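PDB 7MI0: glycosyltransferase from Rickettsia africae, which probably transfers sugar residues from an activated donor to an acceptor, as a GT-B-fold glycosyltransferase with two Rossmann-like domains. Local coordinates for residues Y21-V26 with V102-T107. Numbering follows the deposited sequence.
Sequences YTILQV and VDIVHT
Leu24 bonds to the residues on either side of its partner Val105: Leu24 N donates to Ile104 O at 3.1 Å, and Leu24 O accepts from His106 N at 2.8 Å. Val26 N then reaches His106 O at 2.9 Å. Where the pairing begins, Thr22 O takes Asp103 N at 3.0 Å and, more weakly, Ile104 N. Asp103 contributes its side chain too: CG lies beside the residue's own backbone N (chi1 -68°), and Asp103 OD2 accepts from Thr22 N at 3.2 Å on its anti side, 23° out of the carboxylate plane; the same oxygen lies at the edge of the Tyr21 ring, near its plane.

These are parallel neighbours, the first and fourth strands of a 3-2-1-4-5-6-7 sheet, the Rossmann-like arrangement of the N-terminal GT-B domain; strand 52-57 bonds the other edge of 22-26.

Apolar packing covers both faces. Ile23 CD1 lies against Ile104 CB (3.8 Å), the two side chains side by side, both touching Tyr389 of helix 378-393. Across the sheet, Leu24 CB meets Val102 CG1 while its CD2 runs alongside Val105 CG2, where Ile93, Ile96 and Ile97 of helix 83-100 pack on Leu24, Val102 and Val105; Val26 CG2 approaches Val105 CG1 at 4.0 Å.

On the Ile23 face, Gln25 and His106 also stand alongside, amide and ring planes 26° apart. His106 ND1 is hydrogen-bonded with Tyr389 OH and His106 NE2 with Thr130 OG1, so the buried imidazole is held at both nitrogens and its rotation restricted.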
loop_
_atom_site.group_PDB
_atom_site.type_symbol
_atom_site.label_atom_id
_atom_site.label_comp_id
_atom_site.label_asym_id
_atom_site.label_seq_id
_atom_site.Cartn_x
_atom_site.Cartn_y
_atom_site.Cartn_z
ATOM N N TYR A 21 -26.388 -1.013 -4.433
ATOM C CA TYR A 21 -25.865 -2.319 -4.058
ATOM C C TYR A 21 -25.506 -2.356 -2.577
ATOM O O TYR A 21 -25.325 -1.322 -1.931
ATOM C CB TYR A 21 -24.614 -2.681 -4.876
ATOM C CG TYR A 21 -24.750 -2.510 -6.373
ATOM C CD1 TYR A 21 -25.861 -2.997 -7.057
ATOM C CD2 TYR A 21 -23.762 -1.854 -7.104
ATOM C CE1 TYR A 21 -25.979 -2.838 -8.433
ATOM C CE2 TYR A 21 -23.870 -1.689 -8.475
ATOM C CZ TYR A 21 -24.980 -2.181 -9.136
ATOM O OH TYR A 21 -25.090 -2.014 -10.502
ATOM N N THR A 22 -25.383 -3.570 -2.046
ATOM C CA THR A 22 -24.908 -3.784 -0.684
ATOM C C THR A 22 -23.617 -4.590 -0.758
ATOM O O THR A 22 -23.627 -5.752 -1.183
ATOM C CB THR A 22 -25.960 -4.490 0.169
ATOM O OG1 THR A 22 -27.181 -3.738 0.133
ATOM C CG2 THR A 22 -25.486 -4.598 1.613
ATOM N N ILE A 23 -22.510 -3.976 -0.353
ATOM C CA ILE A 23 -21.194 -4.593 -0.427
ATOM C C ILE A 23 -20.718 -4.871 0.987
ATOM O O ILE A 23 -20.522 -3.945 1.782
ATOM C CB ILE A 23 -20.188 -3.707 -1.173
ATOM C CG1 ILE A 23 -20.745 -3.311 -2.543
ATOM C CG2 ILE A 23 -18.854 -4.434 -1.297
ATOM C CD1 ILE A 23 -21.096 -4.491 -3.427
ATOM N N LEU A 24 -20.527 -6.148 1.294
ATOM C CA LEU A 24 -19.984 -6.589 2.569
ATOM C C LEU A 24 -18.507 -6.912 2.373
ATOM O O LEU A 24 -18.163 -7.800 1.585
ATOM C CB LEU A 24 -20.760 -7.804 3.084
ATOM C CG LEU A 24 -20.251 -8.597 4.291
ATOM C CD1 LEU A 24 -20.054 -7.703 5.488
ATOM C CD2 LEU A 24 -21.229 -9.707 4.627
ATOM N N GLN A 25 -17.637 -6.174 3.061
ATOM C CA GLN A 25 -16.202 -6.423 3.022
ATOM C C GLN A 25 -15.767 -7.139 4.294
ATOM O O GLN A 25 -16.201 -6.789 5.397
ATOM C CB GLN A 25 -15.408 -5.123 2.871
ATOM C CG GLN A 25 -15.769 -4.295 1.644
ATOM C CD GLN A 25 -14.744 -3.211 1.358
ATOM O OE1 GLN A 25 -13.649 -3.497 0.885
ATOM N NE2 GLN A 25 -15.091 -1.963 1.657
ATOM N N VAL A 26 -14.905 -8.139 4.137
ATOM C CA VAL A 26 -14.393 -8.923 5.254
ATOM C C VAL A 26 -12.900 -8.645 5.371
ATOM O O VAL A 26 -12.142 -8.897 4.428
ATOM C CB VAL A 26 -14.671 -10.422 5.062
ATOM C CG1 VAL A 26 -14.421 -11.182 6.350
ATOM C CG2 VAL A 26 -16.097 -10.641 4.575
ATOM N N VAL A 102 -27.318 -8.621 0.899
ATOM C CA VAL A 102 -25.983 -8.334 0.394
ATOM C C VAL A 102 -25.842 -8.887 -1.013
ATOM O O VAL A 102 -26.197 -10.041 -1.286
ATOM C CB VAL A 102 -24.925 -8.929 1.338
ATOM C CG1 VAL A 102 -23.545 -8.859 0.714
ATOM C CG2 VAL A 102 -24.949 -8.206 2.675
ATOM N N ASP A 103 -25.321 -8.060 -1.917
ATOM C CA ASP A 103 -25.142 -8.448 -3.310
ATOM C C ASP A 103 -23.777 -9.075 -3.575
ATOM O O ASP A 103 -23.667 -9.986 -4.402
ATOM C CB ASP A 103 -25.346 -7.229 -4.211
ATOM C CG ASP A 103 -26.781 -6.746 -4.210
ATOM O OD1 ASP A 103 -27.681 -7.576 -4.471
ATOM O OD2 ASP A 103 -27.013 -5.548 -3.935
ATOM N N ILE A 104 -22.734 -8.608 -2.895
ATOM C CA ILE A 104 -21.378 -9.105 -3.090
ATOM C C ILE A 104 -20.703 -9.194 -1.731
ATOM O O ILE A 104 -20.794 -8.263 -0.926
ATOM C CB ILE A 104 -20.552 -8.195 -4.020
ATOM C CG1 ILE A 104 -21.079 -8.239 -5.453
ATOM C CG2 ILE A 104 -19.081 -8.567 -3.979
ATOM C CD1 ILE A 104 -20.442 -7.192 -6.334
ATOM N N VAL A 105 -20.031 -10.308 -1.472
ATOM C CA VAL A 105 -19.110 -10.416 -0.350
ATOM C C VAL A 105 -17.696 -10.302 -0.895
ATOM O O VAL A 105 -17.300 -11.065 -1.785
ATOM C CB VAL A 105 -19.303 -11.730 0.420
ATOM C CG1 VAL A 105 -18.199 -11.879 1.451
ATOM C CG2 VAL A 105 -20.662 -11.750 1.082
ATOM N N HIS A 106 -16.938 -9.350 -0.358
ATOM C CA HIS A 106 -15.625 -8.958 -0.862
ATOM C C HIS A 106 -14.591 -9.296 0.208
ATOM O O HIS A 106 -14.553 -8.660 1.267
ATOM C CB HIS A 106 -15.636 -7.465 -1.194
ATOM C CG HIS A 106 -14.432 -6.984 -1.940
ATOM N ND1 HIS A 106 -14.356 -5.718 -2.476
ATOM C CD2 HIS A 106 -13.258 -7.590 -2.235
ATOM C CE1 HIS A 106 -13.186 -5.561 -3.069
ATOM N NE2 HIS A 106 -12.500 -6.682 -2.936
ATOM N N THR A 107 -13.760 -10.300 -0.056
ATOM C CA THR A 107 -12.783 -10.774 0.915
ATOM C C THR A 107 -11.384 -10.315 0.529
ATOM O O THR A 107 -10.991 -10.385 -0.641
ATOM C CB THR A 107 -12.804 -12.301 1.041
ATOM O OG1 THR A 107 -12.209 -12.897 -0.119
ATOM C CG2 THR A 107 -14.221 -12.795 1.152
#